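Local atomic coordinates of Galactose/lactose metabolism regulatory protein GAL80 (Saccharomyces cerevisiae, PDB entry 3BTV), a protein that represses the yeast galactose and lactose metabolic genes by binding the activator GAL4 and blocking its transcriptional activation when no inducing sugar is present. Residues 19-24 with 48-53; 44-49 with 371-376; 177-182 with 276-281; 231-236 with 425-430. The protein carries 1 engineered substitution. One frame throughout, in Å; residues are numbered along the deposited sequence.

Contact 1 pairs two strands of the parallel Rossmann sheet. Contact 2, whose centre lies about 9 Å away, shares S48 and Q49 with it and joins the end of helix 39-45 to helix 363-380, from late in the chain. Contacts 3 and 4 share the large mixed sheet, with centres about 14 Å apart. In sequence, contact 1 closes before contact 3 opens, contact 3 falls between the two segments of contact 2, and the segments of contact 4 alternate with those of contacts 2 and 3. The Rossmann sheet and the part of the large sheet meeting the second subunit lie on opposite sides of the chain's centre, contacts 1 and 3 being about 42 Å apart between centres.

Contact 1 (19-24 with 48-53); sequences APIRVG and SQFQIT
The backbone N of I21 reaches the carbonyl O of Q49 at 2.6 Å, the donor standing well above the carbonyl plane, 47° out of it. From there the strands 21-24 and 50-53 run parallel: Q51 N gives to I21 O at 2.9 Å, and V23 N to Q51 O at 2.7 Å. Q51 thus serves I21 with its N-H and V23 with its C=O, as parallel pairing requires. The last rung, T53 N to V23 O, is longer and more bent, with 137° at the hydrogen. P20, which has no N-H to offer, suits the lead-in to the strand and lays its CB against S48 O.

These are the first two strands of the Rossmann fold, joined through helix 39-45 in a beta-alpha-beta unit. On one face I21 and V23 both pack along the CD2/CE2 side of the F50 ring. The I21 side chain lies alongside that of F50, its CD1 3.5 Å from F50 CE2, while V23 CG2 meets the ring edge at CD2, 3.8 Å off. With V23 CG1 anti to the backbone N (chi1 -178°), CG2 is the branch turned to the ring. The ring of Y372 packs edge-to-face with F50. On the other face R22 rests its CB on T53 CG2 at 3.8 Å, and its guanidinium continues to a salt bridge with D91; T53 OG1 is hydrogen-bonded to T89 O.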
loop_
_atom_site.group_PDB
_atom_site.type_symbol
_atom_site.label_atom_id
_atom_site.label_comp_id
_atom_site.label_asym_id
_atom_site.label_seq_id
_atom_site.Cartn_x
_atom_site.Cartn_y
_atom_site.Cartn_z
ATOM N N ALA B 19 -28.822 -14.583 -39.196
ATOM C CA ALA B 19 -27.546 -14.395 -38.515
ATOM C C ALA B 19 -27.639 -13.419 -37.335
ATOM O O ALA B 19 -27.317 -13.788 -36.207
ATOM C CB ALA B 19 -26.462 -13.955 -39.508
ATOM N N PRO B 20 -28.106 -12.181 -37.586
ATOM C CA PRO B 20 -28.053 -11.109 -36.581
ATOM C C PRO B 20 -28.613 -11.508 -35.217
ATOM O O PRO B 20 -29.695 -12.093 -35.131
ATOM C CB PRO B 20 -28.932 -10.012 -37.189
ATOM C CG PRO B 20 -28.913 -10.269 -38.640
ATOM C CD PRO B 20 -28.839 -11.757 -38.792
ATOM N N ILE B 21 -27.871 -11.178 -34.164
ATOM C CA ILE B 21 -28.316 -11.408 -32.793
ATOM C C ILE B 21 -29.377 -10.374 -32.407
ATOM O O ILE B 21 -29.108 -9.173 -32.396
ATOM C CB ILE B 21 -27.122 -11.357 -31.815
ATOM C CG1 ILE B 21 -26.072 -12.392 -32.218
ATOM C CG2 ILE B 21 -27.573 -11.604 -30.389
ATOM C CD1 ILE B 21 -24.842 -12.386 -31.346
ATOM N N ARG B 22 -30.588 -10.844 -32.113
ATOM C CA ARG B 22 -31.705 -9.956 -31.782
ATOM C C ARG B 22 -31.658 -9.504 -30.322
ATOM O O ARG B 22 -31.701 -10.330 -29.407
ATOM C CB ARG B 22 -33.040 -10.641 -32.076
ATOM C CG ARG B 22 -33.246 -11.034 -33.534
ATOM C CD ARG B 22 -34.573 -11.753 -33.720
ATOM N NE ARG B 22 -34.647 -12.975 -32.921
ATOM C CZ ARG B 22 -35.759 -13.678 -32.727
ATOM N NH1 ARG B 22 -36.903 -13.282 -33.269
ATOM N NH2 ARG B 22 -35.730 -14.778 -31.988
ATOM N N VAL B 23 -31.593 -8.192 -30.108
ATOM C CA VAL B 23 -31.347 -7.643 -28.776
ATOM C C VAL B 23 -32.501 -6.823 -28.197
ATOM O O VAL B 23 -32.970 -5.873 -28.820
ATOM C CB VAL B 23 -30.077 -6.762 -28.777
ATOM C CG1 VAL B 23 -29.784 -6.233 -27.380
ATOM C CG2 VAL B 23 -28.895 -7.548 -29.314
ATOM N N GLY B 24 -32.935 -7.194 -26.992
ATOM C CA GLY B 24 -33.922 -6.442 -26.233
ATOM C C GLY B 24 -33.251 -5.622 -25.139
ATOM O O GLY B 24 -32.458 -6.141 -24.354
ATOM N N SER B 48 -24.303 -5.797 -38.265
ATOM C CA SER B 48 -24.488 -7.121 -38.839
ATOM C C SER B 48 -24.806 -8.140 -37.755
ATOM O O SER B 48 -25.832 -8.824 -37.809
ATOM C CB SER B 48 -23.232 -7.549 -39.597
ATOM O OG SER B 48 -22.817 -6.534 -40.492
ATOM N N GLN B 49 -23.922 -8.221 -36.764
ATOM C CA GLN B 49 -24.025 -9.227 -35.713
ATOM C C GLN B 49 -25.133 -8.956 -34.699
ATOM O O GLN B 49 -25.573 -9.873 -34.007
ATOM C CB GLN B 49 -22.692 -9.372 -34.975
ATOM C CG GLN B 49 -21.533 -9.830 -35.836
ATOM C CD GLN B 49 -20.657 -8.683 -36.287
ATOM O OE1 GLN B 49 -19.436 -8.728 -36.141
ATOM N NE2 GLN B 49 -21.276 -7.639 -36.829
ATOM N N PHE B 50 -25.575 -7.704 -34.604
ATOM C CA PHE B 50 -26.584 -7.334 -33.616
ATOM C C PHE B 50 -27.673 -6.438 -34.185
ATOM O O PHE B 50 -27.405 -5.550 -34.993
ATOM C CB PHE B 50 -25.933 -6.623 -32.430
ATOM C CG PHE B 50 -24.991 -7.486 -31.634
ATOM C CD1 PHE B 50 -23.620 -7.402 -31.830
ATOM C CD2 PHE B 50 -25.474 -8.362 -30.677
ATOM C CE1 PHE B 50 -22.743 -8.185 -31.097
ATOM C CE2 PHE B 50 -24.608 -9.147 -29.937
ATOM C CZ PHE B 50 -23.240 -9.057 -30.146
ATOM N N GLN B 51 -28.903 -6.667 -33.738
ATOM C CA GLN B 51 -30.019 -5.803 -34.083
ATOM C C GLN B 51 -30.952 -5.612 -32.891
ATOM O O GLN B 51 -31.339 -6.578 -32.233
ATOM C CB GLN B 51 -30.793 -6.370 -35.275
ATOM C CG GLN B 51 -30.260 -5.931 -36.629
ATOM C CD GLN B 51 -30.239 -4.422 -36.779
ATOM O OE1 GLN B 51 -29.265 -3.763 -36.415
ATOM N NE2 GLN B 51 -31.317 -3.866 -37.322
ATOM N N ILE B 52 -31.310 -4.361 -32.620
ATOM C CA ILE B 52 -32.235 -4.044 -31.538
ATOM C C ILE B 52 -33.682 -4.222 -31.984
ATOM O O ILE B 52 -34.235 -3.377 -32.689
ATOM C CB ILE B 52 -32.011 -2.610 -31.021
ATOM C CG1 ILE B 52 -30.657 -2.510 -30.309
ATOM C CG2 ILE B 52 -33.127 -2.194 -30.084
ATOM C CD1 ILE B 52 -30.315 -1.109 -29.824
ATOM N N THR B 53 -34.293 -5.325 -31.564
ATOM C CA THR B 53 -35.645 -5.658 -31.987
ATOM C C THR B 53 -36.684 -5.339 -30.915
ATOM O O THR B 53 -37.885 -5.361 -31.178
ATOM C CB THR B 53 -35.764 -7.147 -32.356
ATOM O OG1 THR B 53 -35.594 -7.948 -31.179
ATOM C CG2 THR B 53 -34.712 -7.527 -33.391
#

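Contact 2 (44-49 with 371-376); sequences LQLSSQ and LYQSIS
L46 lays its forked end against helix 363-380, its two methyls dividing the work. CD1 lies 3.9 Å from Y372 CB, at the root of the tyrosine side chain, and CD2 packs against the terminal amide of Q373, whose side chain it crosses at about a right angle. A leucine suits this buried spot because its two branches can touch neighbouring helix residues at once. Q373 comes to meet it through a bend at chi2 (75°), which brings the amide back toward the 44-49 segment.

Farther along, Q49 lies against S376: its CB is 3.7 Å from S376 CB, and its CG is 3.7 Å from S376 OG. The small serine lets the glutamine's aliphatic part come close to the helix. Q49 also bends at chi2 (99°), carrying its amide over toward that of Q373, the two planes being 54° apart.

The segment 44-49 is the end of helix 39-45 and the turn leading to the next strand of the Rossmann beta-alpha-beta unit; helix 363-380, far later in sequence, packs against this turn. Replacing Q49 by an alanine would probably open a gap beside S376 OG and remove one of the groups beside the Q373 amide.

Y372 starts toward L46, but its ring leads elsewhere, touching A42 and I43 of helix 39-45 and sending OH to a hydrogen bond with H39 ND1. On the helix itself, S374 OG donates to L371 O at 2.9 Å, a carbonyl that also receives the N-H of I375 from the same face.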
loop_
_atom_site.group_PDB
_atom_site.type_symbol
_atom_site.label_atom_id
_atom_site.label_comp_id
_atom_site.label_asym_id
_atom_site.label_seq_id
_atom_site.Cartn_x
_atom_site.Cartn_y
_atom_site.Cartn_z
ATOM N N LEU B 44 -24.174 -0.280 -32.879
ATOM C CA LEU B 44 -24.332 0.460 -34.124
ATOM C C LEU B 44 -23.278 0.021 -35.134
ATOM O O LEU B 44 -23.558 -0.132 -36.323
ATOM C CB LEU B 44 -24.214 1.960 -33.857
ATOM C CG LEU B 44 -24.505 2.909 -35.019
ATOM C CD1 LEU B 44 -25.871 2.617 -35.622
ATOM C CD2 LEU B 44 -24.419 4.351 -34.550
ATOM N N GLN B 45 -22.067 -0.194 -34.639
ATOM C CA GLN B 45 -20.934 -0.546 -35.485
ATOM C C GLN B 45 -20.983 -2.010 -35.930
ATOM O O GLN B 45 -20.520 -2.359 -37.017
ATOM C CB GLN B 45 -19.631 -0.253 -34.745
ATOM C CG GLN B 45 -18.449 0.025 -35.655
ATOM C CD GLN B 45 -17.401 0.885 -34.981
ATOM O OE1 GLN B 45 -17.543 1.254 -33.816
ATOM N NE2 GLN B 45 -16.343 1.215 -35.712
ATOM N N LEU B 46 -21.548 -2.861 -35.082
ATOM C CA LEU B 46 -21.690 -4.277 -35.399
ATOM C C LEU B 46 -23.119 -4.565 -35.847
ATOM O O LEU B 46 -23.730 -5.558 -35.441
ATOM C CB LEU B 46 -21.309 -5.123 -34.183
ATOM C CG LEU B 46 -19.919 -4.794 -33.629
ATOM C CD1 LEU B 46 -19.726 -5.305 -32.201
ATOM C CD2 LEU B 46 -18.827 -5.328 -34.553
ATOM N N SER B 47 -23.636 -3.674 -36.688
ATOM C CA SER B 47 -25.002 -3.741 -37.195
ATOM C C SER B 47 -25.329 -5.102 -37.788
ATOM O O SER B 47 -26.486 -5.511 -37.825
ATOM C CB SER B 47 -25.198 -2.667 -38.262
ATOM O OG SER B 47 -24.159 -2.735 -39.223
ATOM N N SER B 48 -24.303 -5.797 -38.265
ATOM C CA SER B 48 -24.488 -7.121 -38.839
ATOM C C SER B 48 -24.806 -8.140 -37.755
ATOM O O SER B 48 -25.832 -8.824 -37.809
ATOM C CB SER B 48 -23.232 -7.549 -39.597
ATOM O OG SER B 48 -22.817 -6.534 -40.492
ATOM N N GLN B 49 -23.922 -8.221 -36.764
ATOM C CA GLN B 49 -24.025 -9.227 -35.713
ATOM C C GLN B 49 -25.133 -8.956 -34.699
ATOM O O GLN B 49 -25.573 -9.873 -34.007
ATOM C CB GLN B 49 -22.692 -9.372 -34.975
ATOM C CG GLN B 49 -21.533 -9.830 -35.836
ATOM C CD GLN B 49 -20.657 -8.683 -36.287
ATOM O OE1 GLN B 49 -19.436 -8.728 -36.141
ATOM N NE2 GLN B 49 -21.276 -7.639 -36.829
ATOM N N LEU B 371 -16.079 -6.048 -25.841
ATOM C CA LEU B 371 -16.885 -7.050 -25.147
ATOM C C LEU B 371 -17.971 -7.601 -26.084
ATOM O O LEU B 371 -18.155 -8.813 -26.200
ATOM C CB LEU B 371 -17.517 -6.444 -23.889
ATOM C CG LEU B 371 -18.469 -7.340 -23.099
ATOM C CD1 LEU B 371 -17.815 -8.684 -22.791
ATOM C CD2 LEU B 371 -18.913 -6.634 -21.821
ATOM N N TYR B 372 -18.688 -6.700 -26.746
ATOM C CA TYR B 372 -19.691 -7.093 -27.732
ATOM C C TYR B 372 -19.065 -7.941 -28.826
ATOM O O TYR B 372 -19.611 -8.970 -29.211
ATOM C CB TYR B 372 -20.365 -5.868 -28.352
ATOM C CG TYR B 372 -21.610 -5.438 -27.618
ATOM C CD1 TYR B 372 -21.539 -4.540 -26.564
ATOM C CD2 TYR B 372 -22.860 -5.947 -27.968
ATOM C CE1 TYR B 372 -22.671 -4.159 -25.879
ATOM C CE2 TYR B 372 -24.002 -5.566 -27.289
ATOM C CZ TYR B 372 -23.898 -4.672 -26.244
ATOM O OH TYR B 372 -25.017 -4.280 -25.554
ATOM N N GLN B 373 -17.911 -7.507 -29.315
ATOM C CA GLN B 373 -17.210 -8.241 -30.358
ATOM C C GLN B 373 -16.913 -9.670 -29.904
ATOM O O GLN B 373 -17.148 -10.628 -30.642
ATOM C CB GLN B 373 -15.919 -7.518 -30.754
ATOM C CG GLN B 373 -15.192 -8.129 -31.938
ATOM C CD GLN B 373 -15.869 -7.823 -33.264
ATOM O OE1 GLN B 373 -16.434 -8.710 -33.908
ATOM N NE2 GLN B 373 -15.824 -6.559 -33.674
ATOM N N SER B 374 -16.414 -9.813 -28.681
ATOM C CA SER B 374 -16.050 -11.127 -28.167
ATOM C C SER B 374 -17.289 -12.016 -28.030
ATOM O O SER B 374 -17.199 -13.245 -28.088
ATOM C CB SER B 374 -15.287 -11.010 -26.837
ATOM O OG SER B 374 -16.167 -10.920 -25.729
ATOM N N ILE B 375 -18.450 -11.389 -27.872
ATOM C CA ILE B 375 -19.697 -12.131 -27.757
ATOM C C ILE B 375 -20.093 -12.778 -29.089
ATOM O O ILE B 375 -20.271 -13.993 -29.166
ATOM C CB ILE B 375 -20.841 -11.240 -27.250
ATOM C CG1 ILE B 375 -20.590 -10.831 -25.799
ATOM C CG2 ILE B 375 -22.178 -11.976 -27.363
ATOM C CD1 ILE B 375 -21.687 -9.969 -25.197
ATOM N N SER B 376 -20.216 -11.968 -30.135
ATOM C CA SER B 376 -20.599 -12.482 -31.444
ATOM C C SER B 376 -19.585 -13.495 -31.972
ATOM O O SER B 376 -19.959 -14.484 -32.591
ATOM C CB SER B 376 -20.786 -11.345 -32.449
ATOM O OG SER B 376 -19.545 -10.859 -32.911
#

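Contact 3 (177-182 with 276-281); sequences NSIEIA and VPVSCS
I179 and V278 stand side by side on one face of a parallel strand pair, with I179 CD1 4.1 Å from V278 CG2. On the same face I181 is paired with C280. I179 CG1, placed beside the backbone N (chi1 -58°), turns toward V276 CG1 at 4.1 Å, the two side chains crossing at about a right angle. Isoleucine and valine, branched at CB, are favoured in strands and give an apolar surface for a helix to cover.

Beneath them the backbone ladder sets the register. I179 N reaches P277 O at 3.0 Å nearly along the C=O axis, and I181 N reaches S279 O at 2.8 Å; S279 N and S281 N answer on I179 O and I181 O. P277 itself has no N-H, and its CD lies 3.2 Å from N177 O.

The opposite face carries E180, S279 and S281, and it is turned to the second subunit. Small serines suit a surface where the two sheets come together: S279 packs on S279 of the second subunit. E180 OE1 is hydrogen-bonded to H300 NE2, and N177 ND2 to Y190 OH of the second subunit.

Strand 295-301 borders 176-184 on its far edge, where N177 and S178 both face H300 in a classic beta bulge, strand 264-271 flanks 276-283, and helix 209-225 covers the aliphatic face, with L221 against I179, I181 and V278.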
loop_
_atom_site.group_PDB
_atom_site.type_symbol
_atom_site.label_atom_id
_atom_site.label_comp_id
_atom_site.label_asym_id
_atom_site.label_seq_id
_atom_site.Cartn_x
_atom_site.Cartn_y
_atom_site.Cartn_z
ATOM N N ASN B 177 6.750 -11.134 -7.816
ATOM C CA ASN B 177 7.233 -11.003 -6.467
ATOM C C ASN B 177 6.252 -10.217 -5.584
ATOM O O ASN B 177 6.000 -10.599 -4.444
ATOM C CB ASN B 177 8.601 -10.329 -6.445
ATOM C CG ASN B 177 9.059 -10.019 -5.031
ATOM O OD1 ASN B 177 8.884 -8.905 -4.549
ATOM N ND2 ASN B 177 9.614 -11.019 -4.346
ATOM N N SER B 178 5.705 -9.122 -6.107
ATOM C CA SER B 178 4.785 -8.277 -5.322
ATOM C C SER B 178 4.024 -7.302 -6.201
ATOM O O SER B 178 4.403 -7.070 -7.357
ATOM C CB SER B 178 5.549 -7.510 -4.226
ATOM O OG SER B 178 6.456 -6.585 -4.776
ATOM N N ILE B 179 2.954 -6.729 -5.655
ATOM C CA ILE B 179 2.063 -5.835 -6.424
ATOM C C ILE B 179 1.572 -4.655 -5.590
ATOM O O ILE B 179 1.172 -4.834 -4.446
ATOM C CB ILE B 179 0.808 -6.617 -6.900
ATOM C CG1 ILE B 179 1.210 -7.834 -7.756
ATOM C CG2 ILE B 179 -0.191 -5.698 -7.605
ATOM C CD1 ILE B 179 0.033 -8.669 -8.228
ATOM N N GLU B 180 1.578 -3.452 -6.150
ATOM C CA GLU B 180 0.912 -2.320 -5.480
ATOM C C GLU B 180 -0.114 -1.670 -6.376
ATOM O O GLU B 180 0.091 -1.484 -7.583
ATOM C CB GLU B 180 1.914 -1.255 -5.000
ATOM C CG GLU B 180 2.903 -1.756 -3.932
ATOM C CD GLU B 180 4.085 -2.484 -4.545
ATOM O OE1 GLU B 180 4.548 -2.005 -5.601
ATOM O OE2 GLU B 180 4.545 -3.517 -3.985
ATOM N N ILE B 181 -1.213 -1.278 -5.768
ATOM C CA ILE B 181 -2.261 -0.590 -6.492
ATOM C C ILE B 181 -2.652 0.686 -5.767
ATOM O O ILE B 181 -2.899 0.678 -4.567
ATOM C CB ILE B 181 -3.487 -1.480 -6.613
ATOM C CG1 ILE B 181 -3.122 -2.758 -7.364
ATOM C CG2 ILE B 181 -4.623 -0.723 -7.305
ATOM C CD1 ILE B 181 -4.295 -3.710 -7.517
ATOM N N ALA B 182 -2.708 1.782 -6.502
ATOM C CA ALA B 182 -3.178 3.046 -5.953
ATOM C C ALA B 182 -4.212 3.599 -6.914
ATOM O O ALA B 182 -3.983 3.626 -8.123
ATOM C CB ALA B 182 -2.034 4.007 -5.822
ATOM N N VAL B 276 1.595 -14.169 -3.416
ATOM C CA VAL B 276 2.103 -12.827 -3.759
ATOM C C VAL B 276 1.474 -11.734 -2.898
ATOM O O VAL B 276 0.253 -11.619 -2.839
ATOM C CB VAL B 276 1.828 -12.474 -5.240
ATOM C CG1 VAL B 276 2.357 -11.061 -5.589
ATOM C CG2 VAL B 276 2.432 -13.527 -6.168
ATOM N N PRO B 277 2.310 -10.924 -2.238
ATOM C CA PRO B 277 1.822 -9.763 -1.490
ATOM C C PRO B 277 1.213 -8.712 -2.423
ATOM O O PRO B 277 1.837 -8.306 -3.411
ATOM C CB PRO B 277 3.091 -9.192 -0.846
ATOM C CG PRO B 277 4.158 -10.232 -1.035
ATOM C CD PRO B 277 3.778 -11.058 -2.198
ATOM N N VAL B 278 0.005 -8.270 -2.102
ATOM C CA VAL B 278 -0.672 -7.225 -2.848
ATOM C C VAL B 278 -1.072 -6.140 -1.862
ATOM O O VAL B 278 -1.717 -6.426 -0.848
ATOM C CB VAL B 278 -1.954 -7.760 -3.510
ATOM C CG1 VAL B 278 -2.713 -6.636 -4.226
ATOM C CG2 VAL B 278 -1.620 -8.906 -4.462
ATOM N N SER B 279 -0.683 -4.905 -2.145
ATOM C CA SER B 279 -1.022 -3.777 -1.280
ATOM C C SER B 279 -1.816 -2.740 -2.063
ATOM O O SER B 279 -1.401 -2.310 -3.150
ATOM C CB SER B 279 0.262 -3.137 -0.729
ATOM O OG SER B 279 -0.023 -1.936 -0.022
ATOM N N CYS B 280 -2.913 -2.279 -1.482
ATOM C CA CYS B 280 -3.816 -1.427 -2.221
ATOM C C CYS B 280 -4.438 -0.301 -1.412
ATOM O O CYS B 280 -4.933 -0.509 -0.301
ATOM C CB CYS B 280 -4.914 -2.276 -2.841
ATOM S SG CYS B 280 -6.161 -1.282 -3.599
ATOM N N SER B 281 -4.426 0.894 -1.992
ATOM C CA SER B 281 -5.024 2.060 -1.342
ATOM C C SER B 281 -5.891 2.810 -2.344
ATOM O O SER B 281 -5.398 3.267 -3.383
ATOM C CB SER B 281 -3.927 2.977 -0.803
ATOM O OG SER B 281 -4.465 4.073 -0.096
#

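Contact 4 (231-236 with 425-430)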
loop_
_atom_site.group_PDB
_atom_site.type_symbol
_atom_site.label_atom_id
_atom_site.label_comp_id
_atom_site.label_asym_id
_atom_site.label_seq_id
_atom_site.Cartn_x
_atom_site.Cartn_y
_atom_site.Cartn_z
ATOM N N ARG B 231 -5.770 -14.842 1.101
ATOM C CA ARG B 231 -6.126 -14.142 2.332
ATOM C C ARG B 231 -6.230 -12.648 2.065
ATOM O O ARG B 231 -5.518 -12.128 1.232
ATOM C CB ARG B 231 -5.075 -14.415 3.412
ATOM C CG ARG B 231 -4.950 -15.906 3.769
ATOM C CD ARG B 231 -3.985 -16.173 4.924
ATOM N NE ARG B 231 -4.569 -15.833 6.221
ATOM C CZ ARG B 231 -4.202 -16.375 7.379
ATOM N NH1 ARG B 231 -3.250 -17.302 7.409
ATOM N NH2 ARG B 231 -4.795 -15.999 8.507
ATOM N N ILE B 232 -7.125 -11.966 2.768
ATOM C CA ILE B 232 -7.245 -10.525 2.645
ATOM C C ILE B 232 -7.534 -9.854 3.980
ATOM O O ILE B 232 -8.099 -10.456 4.897
ATOM C CB ILE B 232 -8.365 -10.129 1.676
ATOM C CG1 ILE B 232 -9.706 -10.640 2.210
ATOM C CG2 ILE B 232 -8.110 -10.730 0.308
ATOM C CD1 ILE B 232 -10.835 -9.654 2.141
ATOM N N ASN B 233 -7.159 -8.589 4.067
ATOM C CA ASN B 233 -7.585 -7.724 5.151
ATOM C C ASN B 233 -7.943 -6.369 4.580
ATOM O O ASN B 233 -7.223 -5.833 3.739
ATOM C CB ASN B 233 -6.470 -7.525 6.180
ATOM C CG ASN B 233 -6.978 -6.857 7.460
ATOM O OD1 ASN B 233 -7.409 -7.529 8.396
ATOM N ND2 ASN B 233 -6.939 -5.528 7.495
ATOM N N ALA B 234 -9.039 -5.801 5.048
ATOM C CA ALA B 234 -9.436 -4.471 4.604
ATOM C C ALA B 234 -9.818 -3.541 5.749
ATOM O O ALA B 234 -10.323 -3.965 6.788
ATOM C CB ALA B 234 -10.573 -4.569 3.634
ATOM N N MET B 235 -9.583 -2.260 5.541
ATOM C CA MET B 235 -10.159 -1.243 6.397
ATOM C C MET B 235 -10.897 -0.270 5.492
ATOM O O MET B 235 -10.330 0.239 4.515
ATOM C CB MET B 235 -9.083 -0.521 7.190
ATOM C CG MET B 235 -8.262 -1.438 8.076
ATOM S SD MET B 235 -6.874 -0.573 8.841
ATOM C CE MET B 235 -6.096 -1.928 9.726
ATOM N N VAL B 236 -12.162 -0.026 5.818
ATOM C CA VAL B 236 -13.042 0.791 4.994
ATOM C C VAL B 236 -13.414 2.030 5.793
ATOM O O VAL B 236 -13.804 1.939 6.951
ATOM C CB VAL B 236 -14.304 0.001 4.613
ATOM C CG1 VAL B 236 -15.252 0.851 3.772
ATOM C CG2 VAL B 236 -13.903 -1.272 3.877
ATOM N N GLY B 425 -12.636 -6.824 11.831
ATOM C CA GLY B 425 -11.244 -6.529 12.084
ATOM C C GLY B 425 -10.407 -7.797 11.995
ATOM O O GLY B 425 -9.446 -7.979 12.748
ATOM N N SER B 426 -10.755 -8.679 11.065
ATOM C CA SER B 426 -9.933 -9.871 10.852
ATOM C C SER B 426 -9.426 -10.040 9.423
ATOM O O SER B 426 -10.042 -9.587 8.459
ATOM C CB SER B 426 -10.689 -11.139 11.241
ATOM O OG SER B 426 -11.530 -11.547 10.182
ATOM N N THR B 427 -8.299 -10.728 9.319
ATOM C CA THR B 427 -7.794 -11.207 8.050
ATOM C C THR B 427 -8.568 -12.464 7.681
ATOM O O THR B 427 -8.577 -13.441 8.426
ATOM C CB THR B 427 -6.310 -11.540 8.168
ATOM O OG1 THR B 427 -5.591 -10.346 8.488
ATOM C CG2 THR B 427 -5.781 -12.134 6.864
ATOM N N LEU B 428 -9.215 -12.436 6.524
ATOM C CA LEU B 428 -10.086 -13.523 6.106
ATOM C C LEU B 428 -9.494 -14.425 5.039
ATOM O O LEU B 428 -8.880 -13.950 4.073
ATOM C CB LEU B 428 -11.407 -12.959 5.585
ATOM C CG LEU B 428 -12.267 -12.204 6.596
ATOM C CD1 LEU B 428 -13.618 -11.810 5.956
ATOM C CD2 LEU B 428 -12.474 -13.099 7.829
ATOM N N ASN B 429 -9.704 -15.728 5.205
ATOM C CA ASN B 429 -9.342 -16.686 4.169
ATOM C C ASN B 429 -10.437 -16.769 3.116
ATOM O O ASN B 429 -11.520 -17.280 3.391
ATOM C CB ASN B 429 -9.092 -18.072 4.771
ATOM C CG ASN B 429 -8.612 -19.073 3.740
ATOM O OD1 ASN B 429 -9.242 -19.266 2.705
ATOM N ND2 ASN B 429 -7.490 -19.721 4.022
ATOM N N VAL B 430 -10.156 -16.276 1.910
ATOM C CA VAL B 430 -11.160 -16.241 0.853
ATOM C C VAL B 430 -10.868 -17.264 -0.241
ATOM O O VAL B 430 -11.427 -17.199 -1.339
ATOM C CB VAL B 430 -11.226 -14.843 0.214
ATOM C CG1 VAL B 430 -11.707 -13.827 1.227
ATOM C CG2 VAL B 430 -9.855 -14.458 -0.327
#
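R231 has a polar atom, NE, that this contact buries with no partner in the model: it lies 3.9 Å from T427 CG2, a methyl that can offer it nothing. The arginine side chain crosses that of T427 at about a right angle. The threonine's methyl reaches this place because CG2 stands opposite the backbone N across the CA-CB bond, and it also lies 3.5 Å from I232 O.

The backbones meet through a single antiparallel hydrogen-bonded pair. I232 N reaches L428 O at 3.0 Å, in the carbonyl plane, and L428 N returns to I232 O at 2.8 Å. Strand 428-429 thereby becomes the outermost strand of the large mixed sheet within this chain, alongside strand 229-237; G425 and T427 beside it make backbone hydrogen bonds to the second subunit. It follows helix 405-424, which closes in a Schellman motif with G425 as its C-prime residue; glycine suits the positive phi there, and the chain turns at once toward the sheet.

Packing on the face of I232 is apolar. V430 crosses it at about a right angle, with I232 CG1 3.9 Å from V430 CG1, and both side chains are buried. At the other end T427 OG1 lies 3.7 Å from N233 CB. A glycine in place of T427 would probably open a gap between R231 and N233, leaving the arginine's NE region without its methyl cover. T427 also packs on N233 of the second subunit, while S426 O takes a hydrogen bond from S421 OG, tying the turn back to the helix it has left.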